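Local coordinates for spore germination protein GerM (Bacillus subtilis subsp. subtilis str. 168, PDB 6GZB) that is of unknown molecular function but affects both sporulation and germination of the bacterium, at residues V268-Q274 and V308-G314; D60-V66 and Y214-V218; D154-L158 and I175-S180; F100-L104 and D135-I139; M53-Y57 and W145-F150. All coordinates share one frame; numbering follows the deposited sequence.

Overall arrangement
Contacts 4 and 5 belong to the first GerMN domain and contact 1 to the second; contact 2 takes one segment from each. Contacts 4 and 5 share helix 136-147, set against strands 51-60 and 100-101 of one antiparallel sheet; their centres are about 14 Å apart. Contact 3 follows along the chain, pairing strand 155-160 with a later loop, and touches contact 5 through Val156 and Leu147. Contact 2 lies about 11 Å from contact 4 between centres, and Gly63 O meets Lys138 NZ. Contact 1, last in sequence, is in a separate sheet, its centre about 28 Å from that of contact 2. The tandem domains thus have sheets of their own and meet at the buried contact 2.

Contact 1 of 5, residues V268-Q274 and V308-G314; sequences VTLDFNQ and VSVKVNG. With ACT (acetate ion), chain F.
Val268-Phe272 and Val308-Val312 are neighbouring parallel strands in the mixed sheet of the second GerMN domain. The backbone ladder is regular: Ser309 N donates to Val268 O at 2.7 Å, Leu270 N to Ser309 O at 2.8 Å, and Phe272 N to Lys311 O in a nearly straight bond (177°). Helix 289-299 lies in the connection between the strands, making a beta-alpha-beta crossover, and it packs with helix 229-239 over the face that carries Leu270, Phe272 and Val308. Branched and aromatic residues suit this buried side: Leu270 CD1 lies 3.7 Å from Val308 CG1, while the Phe272 ring turns its edge to Val310, CE2 lying 4.1 Å from CG1. The other face is partly exposed and more polar, and there the methyl CG2 of Thr269 rests 3.8 Å from CE of the extended Lys311 chain. At the C-terminal ends the strands are tied by Asp271. Its CG lies anti to the backbone N (chi1 -165°), which lets OD1 accept from Gly314 N at 2.8 Å, on the syn side of the carboxylate, while OD2 bonds to Ser259 OG. Gly314 has a backbone shape (phi 103°) in which a side chain would collide with the preceding carbonyl oxygen. Beside this turn, an acetate probably left by crystallisation lies against Asn313 ND2, so close that the details of that bond are doubtful.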
# COMPACT_ATOMS: atom_id res chain seq x y z
N VAL A 268 7.45 17.55 0.62
CA VAL A 268 7.70 17.54 2.05
C VAL A 268 9.19 17.59 2.30
O VAL A 268 9.96 16.85 1.69
CB VAL A 268 7.10 16.28 2.70
CG1 VAL A 268 7.46 16.22 4.18
CG2 VAL A 268 5.59 16.25 2.50
N THR A 269 9.58 18.41 3.26
CA THR A 269 10.97 18.45 3.71
C THR A 269 11.09 17.94 5.13
O THR A 269 10.45 18.47 6.04
CB THR A 269 11.53 19.88 3.63
OG1 THR A 269 11.53 20.30 2.26
CG2 THR A 269 12.95 19.93 4.16
N LEU A 270 11.90 16.90 5.30
CA LEU A 270 12.14 16.32 6.61
C LEU A 270 13.54 16.66 7.08
O LEU A 270 14.50 16.63 6.31
CB LEU A 270 11.97 14.80 6.57
CG LEU A 270 10.65 14.25 6.03
CD1 LEU A 270 10.71 12.74 5.92
CD2 LEU A 270 9.50 14.68 6.93
N ASP A 271 13.66 16.90 8.38
CA ASP A 271 14.93 17.23 8.98
C ASP A 271 15.17 16.26 10.12
O ASP A 271 14.47 16.30 11.13
CB ASP A 271 14.90 18.67 9.50
CG ASP A 271 16.28 19.22 9.81
OD1 ASP A 271 17.29 18.51 9.57
OD2 ASP A 271 16.35 20.36 10.31
N PHE A 272 16.07 15.34 9.91
CA PHE A 272 16.31 14.31 10.87
C PHE A 272 17.47 14.55 11.77
O PHE A 272 18.28 15.40 11.56
CB PHE A 272 16.62 13.02 10.13
CG PHE A 272 15.47 12.39 9.44
CD1 PHE A 272 14.58 11.63 10.13
CD2 PHE A 272 15.31 12.52 8.10
CE1 PHE A 272 13.53 11.04 9.51
CE2 PHE A 272 14.26 11.94 7.46
CZ PHE A 272 13.37 11.19 8.17
N ASN A 273 17.54 13.73 12.80
CA ASN A 273 18.68 13.72 13.67
C ASN A 273 19.69 12.73 13.08
O ASN A 273 19.49 12.18 12.03
CB ASN A 273 18.31 13.42 15.12
CG ASN A 273 17.64 12.07 15.33
OD1 ASN A 273 17.51 11.27 14.45
ND2 ASN A 273 17.24 11.83 16.54
N GLN A 274 20.78 12.49 13.78
CA GLN A 274 21.81 11.61 13.27
C GLN A 274 21.48 10.14 13.20
O GLN A 274 22.15 9.40 12.51
CB GLN A 274 23.11 11.83 14.05
CG GLN A 274 23.97 12.93 13.48
CD GLN A 274 25.26 13.21 14.25
OE1 GLN A 274 26.07 12.32 14.49
NE2 GLN A 274 25.45 14.46 14.62
N VAL A 308 9.50 13.91 -1.35
CA VAL A 308 10.08 14.08 -0.02
C VAL A 308 11.56 14.42 -0.15
O VAL A 308 12.31 13.70 -0.80
CB VAL A 308 9.97 12.79 0.81
CG1 VAL A 308 10.46 13.02 2.23
CG2 VAL A 308 8.55 12.25 0.78
N SER A 309 11.96 15.53 0.47
CA SER A 309 13.36 15.90 0.58
C SER A 309 13.81 15.64 1.99
O SER A 309 13.07 15.89 2.94
CB SER A 309 13.56 17.39 0.26
OG SER A 309 13.10 17.69 -1.04
N VAL A 310 15.03 15.13 2.13
CA VAL A 310 15.53 14.73 3.44
C VAL A 310 16.79 15.48 3.80
O VAL A 310 17.67 15.67 2.96
CB VAL A 310 15.77 13.21 3.51
CG1 VAL A 310 14.45 12.45 3.36
CG2 VAL A 310 16.77 12.78 2.45
N LYS A 311 16.85 15.95 5.04
CA LYS A 311 18.03 16.62 5.56
C LYS A 311 18.37 15.99 6.88
O LYS A 311 17.54 15.33 7.50
CB LYS A 311 17.76 18.11 5.78
CG LYS A 311 17.35 18.85 4.52
CD LYS A 311 17.25 20.35 4.75
CE LYS A 311 16.53 21.03 3.59
NZ LYS A 311 16.57 22.51 3.68
N VAL A 312 19.61 16.19 7.31
CA VAL A 312 20.02 15.84 8.66
C VAL A 312 20.57 17.06 9.37
O VAL A 312 21.46 17.75 8.86
CB VAL A 312 21.05 14.69 8.66
CG1 VAL A 312 22.15 14.96 7.65
CG2 VAL A 312 21.62 14.50 10.06
N ASN A 313 19.94 17.41 10.49
CA ASN A 313 20.34 18.57 11.29
C ASN A 313 20.57 19.80 10.44
O ASN A 313 21.55 20.51 10.62
CB ASN A 313 21.59 18.25 12.11
CG ASN A 313 21.29 17.39 13.32
OD1 ASN A 313 20.39 17.69 14.11
ND2 ASN A 313 22.04 16.31 13.47
N GLY A 314 19.65 20.06 9.52
CA GLY A 314 19.64 21.32 8.79
C GLY A 314 20.18 21.24 7.37
O GLY A 314 19.93 22.12 6.56
C ACT F . 21.47 14.81 16.76
O ACT F . 21.88 13.79 17.34
OXT ACT F . 21.87 15.12 15.63
CH3 ACT F . 20.44 15.69 17.41

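Contact 2 of 5, residues D60-V66 and Y214-V218; sequences DKNGYVV and YYVPV
The Tyr214 ring has Asp60 OD2 at its edge, in plane, while the carboxylate stands nearly upright to it, the planes 81° apart; Val66 CG1 approaches the same ring obliquely, 3.6 Å from CD1. The Tyr64 ring has Asp60 OD1 at its edge, and Val216 CG1 comes at it obliquely, 3.6 Å from CD1. This is the buried seam between the tandem GerMN domains, where the type I turn Asp60-Gly63 and the start of strand 65-73 meet strand 213-223. Asp60 suits a place needing two acceptors. With CG between the backbone N and the carbonyl carbon (chi1 90°), OD1 is set over the turn to take Asn62 N, closing an Asx turn, and Tyr64 N at 2.9 Å, from opposite faces of the carboxylate. That grip fixes its rotation, leaving OD2 to accept the Tyr214 hydroxyl across the seam, OH to OD2 2.6 Å, on the anti side. Tyr64 OH bonds to Ser245 O. Beside these polar groups, Val66 CG2 meets Val216 CG2 methyl to methyl at 4.0 Å.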
# COMPACT_ATOMS: atom_id res chain seq x y z
N ASP A 60 0.51 -12.23 0.86
CA ASP A 60 1.79 -12.87 1.15
C ASP A 60 1.64 -13.99 2.18
O ASP A 60 0.53 -14.29 2.64
CB ASP A 60 2.86 -11.83 1.54
CG ASP A 60 2.92 -11.53 3.03
OD1 ASP A 60 1.99 -11.91 3.79
OD2 ASP A 60 3.90 -10.85 3.42
N LYS A 61 2.74 -14.67 2.48
CA LYS A 61 2.65 -15.93 3.20
C LYS A 61 2.24 -15.73 4.65
O LYS A 61 1.83 -16.67 5.31
CB LYS A 61 3.96 -16.72 3.13
CG LYS A 61 5.16 -16.01 3.72
CD LYS A 61 6.35 -16.96 3.81
CE LYS A 61 7.60 -16.37 3.19
NZ LYS A 61 8.06 -15.16 3.92
N ASN A 62 2.32 -14.49 5.12
CA ASN A 62 1.92 -14.18 6.50
C ASN A 62 0.54 -13.52 6.57
O ASN A 62 0.07 -13.15 7.65
CB ASN A 62 2.98 -13.28 7.15
CG ASN A 62 4.29 -14.02 7.40
OD1 ASN A 62 5.37 -13.47 7.21
ND2 ASN A 62 4.19 -15.28 7.83
N GLY A 63 -0.13 -13.43 5.43
CA GLY A 63 -1.51 -12.93 5.40
C GLY A 63 -1.67 -11.47 5.00
O GLY A 63 -2.80 -10.97 4.91
N TYR A 64 -0.57 -10.78 4.71
CA TYR A 64 -0.65 -9.36 4.35
C TYR A 64 -1.08 -9.18 2.91
O TYR A 64 -0.62 -9.88 2.01
CB TYR A 64 0.69 -8.66 4.57
CG TYR A 64 1.07 -8.52 6.02
CD1 TYR A 64 0.61 -7.45 6.79
CD2 TYR A 64 1.92 -9.44 6.62
CE1 TYR A 64 0.98 -7.32 8.12
CE2 TYR A 64 2.26 -9.34 7.95
CZ TYR A 64 1.80 -8.28 8.70
OH TYR A 64 2.15 -8.20 10.03
N VAL A 65 -1.96 -8.20 2.68
CA VAL A 65 -2.24 -7.72 1.34
C VAL A 65 -1.12 -6.78 0.93
O VAL A 65 -0.82 -5.81 1.63
CB VAL A 65 -3.60 -6.99 1.28
CG1 VAL A 65 -3.90 -6.51 -0.13
CG2 VAL A 65 -4.69 -7.91 1.79
N VAL A 66 -0.48 -7.08 -0.19
CA VAL A 66 0.77 -6.43 -0.58
C VAL A 66 0.81 -6.25 -2.08
O VAL A 66 0.44 -7.16 -2.83
CB VAL A 66 2.01 -7.29 -0.22
CG1 VAL A 66 3.27 -6.47 -0.42
CG2 VAL A 66 1.93 -7.83 1.20
N TYR A 214 10.27 -6.49 0.21
CA TYR A 214 9.13 -5.77 -0.31
C TYR A 214 8.45 -4.97 0.80
O TYR A 214 8.75 -5.14 1.97
CB TYR A 214 8.15 -6.73 -0.99
CG TYR A 214 7.66 -7.87 -0.12
CD1 TYR A 214 6.50 -7.75 0.62
CD2 TYR A 214 8.29 -9.11 -0.14
CE1 TYR A 214 6.04 -8.79 1.40
CE2 TYR A 214 7.81 -10.17 0.60
CZ TYR A 214 6.69 -10.01 1.37
OH TYR A 214 6.18 -11.06 2.10
N TYR A 215 7.65 -4.00 0.40
CA TYR A 215 7.13 -3.03 1.34
C TYR A 215 5.65 -3.28 1.57
O TYR A 215 4.89 -3.39 0.62
CB TYR A 215 7.40 -1.62 0.82
CG TYR A 215 8.88 -1.33 0.75
CD1 TYR A 215 9.57 -0.91 1.88
CD2 TYR A 215 9.62 -1.65 -0.38
CE1 TYR A 215 10.94 -0.72 1.85
CE2 TYR A 215 10.99 -1.47 -0.42
CZ TYR A 215 11.64 -1.02 0.71
OH TYR A 215 12.99 -0.81 0.68
N VAL A 216 5.29 -3.43 2.84
CA VAL A 216 3.95 -3.82 3.23
C VAL A 216 3.27 -2.66 3.97
O VAL A 216 3.79 -2.15 4.96
CB VAL A 216 4.00 -5.01 4.19
CG1 VAL A 216 2.59 -5.40 4.63
CG2 VAL A 216 4.71 -6.18 3.53
N PRO A 217 2.12 -2.23 3.45
CA PRO A 217 1.40 -1.11 4.05
C PRO A 217 0.51 -1.62 5.19
O PRO A 217 -0.13 -2.65 5.04
CB PRO A 217 0.55 -0.60 2.89
CG PRO A 217 0.27 -1.80 2.06
CD PRO A 217 1.45 -2.72 2.23
N VAL A 218 0.54 -0.92 6.32
CA VAL A 218 -0.25 -1.29 7.48
C VAL A 218 -0.93 -0.04 8.02
O VAL A 218 -0.29 0.99 8.24
CB VAL A 218 0.65 -1.89 8.58
CG1 VAL A 218 -0.12 -2.09 9.86
CG2 VAL A 218 1.25 -3.21 8.12

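Contact 3 of 5, residues D154-L158 and I175-S180; sequences DKVKL and ISDDLS
Leu179 and Val156 mark the tight part of this contact, where the irregular loop 175-180 runs antiparallel along one edge of strand 155-160; backbone bonds to strand 119-124 hold the other edge. A single direct backbone bond joins the two segments: Val156 N donates to Leu179 O at 2.8 Å, in the carbonyl plane. Leu179 CB presses on Val156 O at 3.0 Å, and its CD1 lies 4.1 Å from Leu158 CD2, which also meets Ile175 CD1. Such branched side chains suit this apolar side, covered by helix 136-147, whose Val140 and Thr144 touch Leu179. Toward solvent the fit is looser and polar. Water 2 spans the gap between the backbones, donating to Val156 O and Asp177 O and accepting from Leu179 N, in place of a direct bond. Lysines suit this margin because a long flexible chain can carry its ammonium to an oxygen some way off. Lys155 passes its CD by Asp178 OD2, but its bent end carries NZ back to Asp154 OD1, in a salt bridge, and to Asp117 O. The Lys157 chain runs extended until its last torsion (chi4 -62°) folds the ammonium back over the loop, where NZ donates to Asp177 O at 3.1 Å.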
# COMPACT_ATOMS: atom_id res chain seq x y z
N ASP A 154 -10.49 6.58 -8.12
CA ASP A 154 -10.16 6.80 -6.71
C ASP A 154 -11.21 6.29 -5.74
O ASP A 154 -11.01 6.36 -4.54
CB ASP A 154 -9.87 8.28 -6.45
CG ASP A 154 -10.90 9.19 -7.08
OD1 ASP A 154 -12.10 8.85 -7.05
OD2 ASP A 154 -10.50 10.24 -7.63
N LYS A 155 -12.29 5.72 -6.26
CA LYS A 155 -13.34 5.13 -5.42
C LYS A 155 -13.85 3.87 -6.08
O LYS A 155 -13.82 3.75 -7.30
CB LYS A 155 -14.51 6.10 -5.26
CG LYS A 155 -14.22 7.35 -4.44
CD LYS A 155 -15.42 8.28 -4.41
CE LYS A 155 -15.83 8.75 -5.81
NZ LYS A 155 -15.00 9.89 -6.28
N VAL A 156 -14.38 2.96 -5.27
CA VAL A 156 -14.74 1.65 -5.78
C VAL A 156 -16.10 1.22 -5.24
O VAL A 156 -16.42 1.43 -4.07
CB VAL A 156 -13.68 0.59 -5.38
CG1 VAL A 156 -14.15 -0.80 -5.73
CG2 VAL A 156 -12.36 0.90 -6.07
N LYS A 157 -16.90 0.63 -6.12
CA LYS A 157 -18.16 0.00 -5.72
C LYS A 157 -18.14 -1.44 -6.20
O LYS A 157 -17.66 -1.74 -7.30
CB LYS A 157 -19.35 0.73 -6.34
CG LYS A 157 -19.68 2.06 -5.69
CD LYS A 157 -20.91 2.68 -6.34
CE LYS A 157 -21.10 4.14 -5.97
NZ LYS A 157 -21.32 4.33 -4.51
N LEU A 158 -18.67 -2.33 -5.38
CA LEU A 158 -18.61 -3.76 -5.66
C LEU A 158 -20.01 -4.28 -6.00
O LEU A 158 -20.98 -3.90 -5.36
CB LEU A 158 -18.06 -4.51 -4.45
CG LEU A 158 -16.55 -4.74 -4.31
CD1 LEU A 158 -15.71 -3.82 -5.17
CD2 LEU A 158 -16.11 -4.65 -2.86
N ILE A 175 -19.34 -2.78 3.65
CA ILE A 175 -18.65 -1.96 2.67
C ILE A 175 -19.37 -0.62 2.54
O ILE A 175 -20.57 -0.59 2.29
CB ILE A 175 -18.67 -2.61 1.29
CG1 ILE A 175 -18.14 -4.05 1.34
CG2 ILE A 175 -17.88 -1.77 0.30
CD1 ILE A 175 -18.61 -4.89 0.18
N SER A 176 -18.65 0.47 2.71
CA SER A 176 -19.23 1.81 2.60
C SER A 176 -19.42 2.23 1.14
O SER A 176 -18.82 1.66 0.22
CB SER A 176 -18.34 2.81 3.34
OG SER A 176 -17.00 2.76 2.88
N ASP A 177 -20.34 3.17 0.93
CA ASP A 177 -20.65 3.66 -0.42
C ASP A 177 -19.39 4.25 -1.05
O ASP A 177 -19.15 4.09 -2.25
CB ASP A 177 -21.75 4.72 -0.37
CG ASP A 177 -23.12 4.12 -0.12
OD1 ASP A 177 -23.19 3.04 0.49
OD2 ASP A 177 -24.14 4.75 -0.51
N ASP A 178 -18.64 4.99 -0.24
CA ASP A 178 -17.36 5.52 -0.63
C ASP A 178 -16.26 4.56 -0.17
O ASP A 178 -15.98 4.46 1.02
CB ASP A 178 -17.16 6.90 0.01
CG ASP A 178 -15.88 7.58 -0.45
OD1 ASP A 178 -14.79 6.96 -0.33
OD2 ASP A 178 -15.96 8.71 -0.96
N LEU A 179 -15.68 3.83 -1.12
CA LEU A 179 -14.66 2.81 -0.81
C LEU A 179 -13.35 3.18 -1.50
O LEU A 179 -13.30 3.26 -2.72
CB LEU A 179 -15.12 1.45 -1.32
CG LEU A 179 -14.75 0.19 -0.54
CD1 LEU A 179 -14.87 -1.02 -1.45
CD2 LEU A 179 -13.38 0.27 0.07
N SER A 180 -12.30 3.40 -0.71
CA SER A 180 -11.03 3.88 -1.24
C SER A 180 -9.85 3.42 -0.39
O SER A 180 -10.03 2.69 0.60
CB SER A 180 -11.04 5.41 -1.32
OG SER A 180 -10.81 5.97 -0.05
O HOH W 1 -18.59 0.90 -2.30
O HOH W 2 -16.88 4.05 -3.64

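Contact 4 of 5, residues F100-L104 and D135-I139; sequences FRAVL and DEQKI
Arg101 and Asp135 form a bidentate salt bridge that ties the start of helix 136-147 to the short edge strand 100-101 in the first GerMN domain. The guanidinium comes end-on: NH1 donates to Asp135 OD2 and NH2 to Asp135 OD1, each at 3.0 Å. Both oxygens lie close to the guanidinium plane, but the carboxylate is turned by 40° against it, with OD1 met on its syn side and OD2 from above its plane. Arginine suits the place because its chain, extended from CG to NE, spans the distance from strand to helix. With an alanine in place of Asp135, the guanidinium would probably lose its charged mate and be free to swing away from the helix. The next shell sets the two partners. Asp135 O accepts from Ile139 N in the first helical turn, and Arg101 is bonded through its backbone to Ile59 of strand 51-60. Lys138 sends NZ to Gly63 O; that nitrogen is 5.5 Å from Arg101 NH2, which probably limits the repulsion of the two like charges. Next to the salt bridge, Ile139 packs against the loop with both of its branches: CG1 slides past Val103 CG1 at 3.7 Å, and CG2 lies 3.9 Å from Leu104 CD2.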
# COMPACT_ATOMS: atom_id res chain seq x y z
N PHE A 100 3.57 -15.72 -2.30
CA PHE A 100 2.33 -14.97 -2.50
C PHE A 100 1.26 -15.88 -3.08
O PHE A 100 1.58 -16.83 -3.79
CB PHE A 100 2.56 -13.80 -3.46
CG PHE A 100 3.43 -12.73 -2.90
CD1 PHE A 100 4.81 -12.81 -3.00
CD2 PHE A 100 2.87 -11.65 -2.23
CE1 PHE A 100 5.62 -11.82 -2.47
CE2 PHE A 100 3.68 -10.68 -1.66
CZ PHE A 100 5.05 -10.76 -1.80
N ARG A 101 -0.00 -15.54 -2.84
CA ARG A 101 -1.12 -16.25 -3.45
C ARG A 101 -2.13 -15.28 -4.04
O ARG A 101 -2.17 -14.11 -3.66
CB ARG A 101 -1.81 -17.16 -2.42
CG ARG A 101 -2.46 -16.44 -1.25
CD ARG A 101 -3.15 -17.42 -0.30
NE ARG A 101 -3.48 -16.86 1.02
CZ ARG A 101 -4.71 -16.56 1.44
NH1 ARG A 101 -5.75 -16.73 0.64
NH2 ARG A 101 -4.91 -16.06 2.65
N ALA A 102 -2.91 -15.76 -5.01
CA ALA A 102 -3.96 -14.98 -5.62
C ALA A 102 -5.10 -14.77 -4.64
O ALA A 102 -5.08 -15.29 -3.52
CB ALA A 102 -4.45 -15.67 -6.88
N VAL A 103 -6.09 -13.98 -5.04
CA VAL A 103 -7.03 -13.40 -4.07
C VAL A 103 -8.48 -13.81 -4.34
O VAL A 103 -9.21 -14.17 -3.42
CB VAL A 103 -6.95 -11.86 -4.10
CG1 VAL A 103 -7.98 -11.25 -3.17
CG2 VAL A 103 -5.56 -11.40 -3.72
N LEU A 104 -8.92 -13.67 -5.58
CA LEU A 104 -10.30 -13.97 -5.92
C LEU A 104 -10.46 -15.46 -6.22
O LEU A 104 -9.52 -16.10 -6.70
CB LEU A 104 -10.74 -13.16 -7.13
CG LEU A 104 -10.63 -11.64 -6.95
CD1 LEU A 104 -10.96 -10.92 -8.26
CD2 LEU A 104 -11.54 -11.18 -5.82
N ASP A 135 -10.52 -14.49 4.75
CA ASP A 135 -9.94 -13.65 3.71
C ASP A 135 -10.82 -12.46 3.32
O ASP A 135 -10.48 -11.69 2.43
CB ASP A 135 -9.64 -14.49 2.47
CG ASP A 135 -8.47 -15.45 2.67
OD1 ASP A 135 -7.61 -15.17 3.54
OD2 ASP A 135 -8.42 -16.49 1.99
N GLU A 136 -11.96 -12.31 3.99
CA GLU A 136 -12.99 -11.37 3.54
C GLU A 136 -12.48 -9.94 3.38
O GLU A 136 -12.66 -9.32 2.33
CB GLU A 136 -14.17 -11.39 4.50
CG GLU A 136 -15.38 -10.65 4.00
CD GLU A 136 -16.66 -11.15 4.63
OE1 GLU A 136 -17.01 -10.67 5.73
OE2 GLU A 136 -17.30 -12.02 4.02
N GLN A 137 -11.83 -9.42 4.42
CA GLN A 137 -11.29 -8.06 4.38
C GLN A 137 -10.15 -7.95 3.39
O GLN A 137 -9.98 -6.93 2.75
CB GLN A 137 -10.81 -7.62 5.76
CG GLN A 137 -11.91 -7.19 6.71
CD GLN A 137 -11.50 -6.02 7.56
OE1 GLN A 137 -11.69 -4.86 7.18
NE2 GLN A 137 -10.88 -6.31 8.70
N LYS A 138 -9.35 -9.01 3.26
CA LYS A 138 -8.25 -9.02 2.31
C LYS A 138 -8.75 -8.79 0.90
O LYS A 138 -8.17 -8.01 0.14
CB LYS A 138 -7.50 -10.35 2.37
CG LYS A 138 -6.87 -10.66 3.71
CD LYS A 138 -6.13 -11.99 3.68
CE LYS A 138 -6.00 -12.59 5.07
NZ LYS A 138 -5.30 -11.69 6.02
N ILE A 139 -9.83 -9.49 0.54
CA ILE A 139 -10.39 -9.38 -0.79
C ILE A 139 -10.87 -7.96 -1.10
O ILE A 139 -10.57 -7.41 -2.16
CB ILE A 139 -11.54 -10.39 -0.97
CG1 ILE A 139 -10.96 -11.80 -1.10
CG2 ILE A 139 -12.39 -10.06 -2.19
CD1 ILE A 139 -11.95 -12.90 -0.78

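Contact 5 of 5, residues M53-Y57 and W145-F150; sequences MRELY and WTLTQF
Tyr57 turns one ring face to Trp145, whose CB sits 3.5 Å from the ring centroid and only 5° off its normal, a CH-pi contact. The indole lies oblique to the phenol, its edge meeting Tyr57 OH, and that hydroxyl donates to Glu55 OE1 at 2.9 Å. A leucine in place of Tyr57 would probably leave Trp145 CB without its aromatic face and Glu55 OE1 without this donor. Strand 51-60 here lies against the C-terminal end of helix 136-147. Gln149 suits its place because its amide both gives and accepts; its CG, between backbone N and carbonyl carbon (chi1 79°), starts an extended chain reaching Glu55. Gln149 OE1 takes Glu55 N at 2.9 Å. Gln149 NE2 donates to Glu55 O at 2.7 Å. It also serves Thr146 O. Phe150 CE1 lies over one guanidinium face of Arg54. Thr146 OG1 accepts from Tyr57 N at 3.3 Å and bonds to Ser142 O. Side chains of the helix end and the turn after it thus satisfy backbone groups of Glu55 and Tyr57, probably as a neighbouring strand could.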
# COMPACT_ATOMS: atom_id res chain seq x y z
N MET A 53 3.86 -3.07 -16.76
CA MET A 53 4.06 -3.40 -15.36
C MET A 53 2.90 -2.85 -14.53
O MET A 53 2.58 -1.67 -14.61
CB MET A 53 5.38 -2.80 -14.86
CG MET A 53 6.63 -3.39 -15.52
SD MET A 53 6.63 -5.19 -15.57
CE MET A 53 6.97 -5.58 -13.86
N ARG A 54 2.25 -3.71 -13.75
CA ARG A 54 1.02 -3.34 -13.06
C ARG A 54 1.06 -3.81 -11.60
O ARG A 54 1.54 -4.91 -11.31
CB ARG A 54 -0.18 -3.96 -13.78
CG ARG A 54 -1.50 -3.30 -13.44
CD ARG A 54 -1.57 -1.92 -14.07
NE ARG A 54 -1.74 -2.01 -15.52
CZ ARG A 54 -1.58 -0.99 -16.36
NH1 ARG A 54 -1.20 0.20 -15.90
NH2 ARG A 54 -1.81 -1.16 -17.65
N GLU A 55 0.53 -3.01 -10.69
CA GLU A 55 0.40 -3.42 -9.30
C GLU A 55 -0.73 -4.44 -9.17
O GLU A 55 -1.86 -4.20 -9.58
CB GLU A 55 0.13 -2.21 -8.39
CG GLU A 55 1.32 -1.30 -8.15
CD GLU A 55 0.99 -0.11 -7.24
OE1 GLU A 55 -0.12 -0.06 -6.66
OE2 GLU A 55 1.86 0.76 -7.08
N LEU A 56 -0.40 -5.61 -8.62
CA LEU A 56 -1.41 -6.55 -8.17
C LEU A 56 -1.30 -6.71 -6.66
O LEU A 56 -0.23 -7.03 -6.14
CB LEU A 56 -1.24 -7.91 -8.85
CG LEU A 56 -1.23 -7.92 -10.37
CD1 LEU A 56 -1.00 -9.34 -10.87
CD2 LEU A 56 -2.54 -7.36 -10.93
N TYR A 57 -2.41 -6.50 -5.96
CA TYR A 57 -2.41 -6.61 -4.51
C TYR A 57 -2.72 -8.04 -4.10
O TYR A 57 -3.88 -8.46 -3.99
CB TYR A 57 -3.35 -5.57 -3.88
CG TYR A 57 -2.72 -4.19 -3.85
CD1 TYR A 57 -2.62 -3.43 -5.00
CD2 TYR A 57 -2.01 -3.77 -2.73
CE1 TYR A 57 -1.94 -2.22 -5.01
CE2 TYR A 57 -1.33 -2.57 -2.74
CZ TYR A 57 -1.28 -1.80 -3.88
OH TYR A 57 -0.59 -0.60 -3.88
N TRP A 145 -7.37 -1.54 -3.72
CA TRP A 145 -6.05 -0.98 -3.94
C TRP A 145 -5.57 -1.26 -5.36
O TRP A 145 -4.89 -0.43 -5.97
CB TRP A 145 -5.04 -1.49 -2.91
CG TRP A 145 -5.14 -0.79 -1.60
CD1 TRP A 145 -6.21 -0.80 -0.75
CD2 TRP A 145 -4.16 0.05 -1.00
NE1 TRP A 145 -5.96 0.01 0.32
CE2 TRP A 145 -4.71 0.53 0.21
CE3 TRP A 145 -2.87 0.44 -1.35
CZ2 TRP A 145 -4.02 1.40 1.06
CZ3 TRP A 145 -2.17 1.31 -0.51
CH2 TRP A 145 -2.75 1.79 0.67
N THR A 146 -5.99 -2.40 -5.91
CA THR A 146 -5.65 -2.71 -7.29
C THR A 146 -6.32 -1.74 -8.29
O THR A 146 -5.67 -1.22 -9.20
CB THR A 146 -5.98 -4.17 -7.65
OG1 THR A 146 -5.24 -5.05 -6.80
CG2 THR A 146 -5.61 -4.46 -9.10
N LEU A 147 -7.60 -1.45 -8.07
CA LEU A 147 -8.34 -0.55 -8.95
C LEU A 147 -7.83 0.89 -8.83
O LEU A 147 -7.72 1.59 -9.83
CB LEU A 147 -9.84 -0.59 -8.65
CG LEU A 147 -10.56 -1.83 -9.19
CD1 LEU A 147 -12.02 -1.83 -8.77
CD2 LEU A 147 -10.43 -1.88 -10.70
N THR A 148 -7.51 1.31 -7.61
CA THR A 148 -7.17 2.71 -7.37
C THR A 148 -5.74 3.06 -7.72
O THR A 148 -5.32 4.21 -7.55
CB THR A 148 -7.46 3.14 -5.91
OG1 THR A 148 -6.87 2.21 -5.00
CG2 THR A 148 -8.97 3.19 -5.67
N GLN A 149 -5.00 2.11 -8.26
CA GLN A 149 -3.67 2.44 -8.79
C GLN A 149 -3.79 3.32 -10.05
O GLN A 149 -2.86 4.01 -10.41
CB GLN A 149 -2.86 1.18 -9.11
CG GLN A 149 -3.23 0.50 -10.42
CD GLN A 149 -2.51 -0.82 -10.58
OE1 GLN A 149 -1.34 -0.84 -10.96
NE2 GLN A 149 -3.19 -1.92 -10.26
N PHE A 150 -4.93 3.24 -10.73
CA PHE A 150 -5.15 4.00 -11.95
C PHE A 150 -5.63 5.41 -11.63
O PHE A 150 -6.42 5.63 -10.70
CB PHE A 150 -6.19 3.30 -12.81
CG PHE A 150 -5.80 1.91 -13.21
CD1 PHE A 150 -4.91 1.71 -14.25
CD2 PHE A 150 -6.33 0.81 -12.56
CE1 PHE A 150 -4.55 0.43 -14.63
CE2 PHE A 150 -5.96 -0.47 -12.93
CZ PHE A 150 -5.06 -0.67 -13.95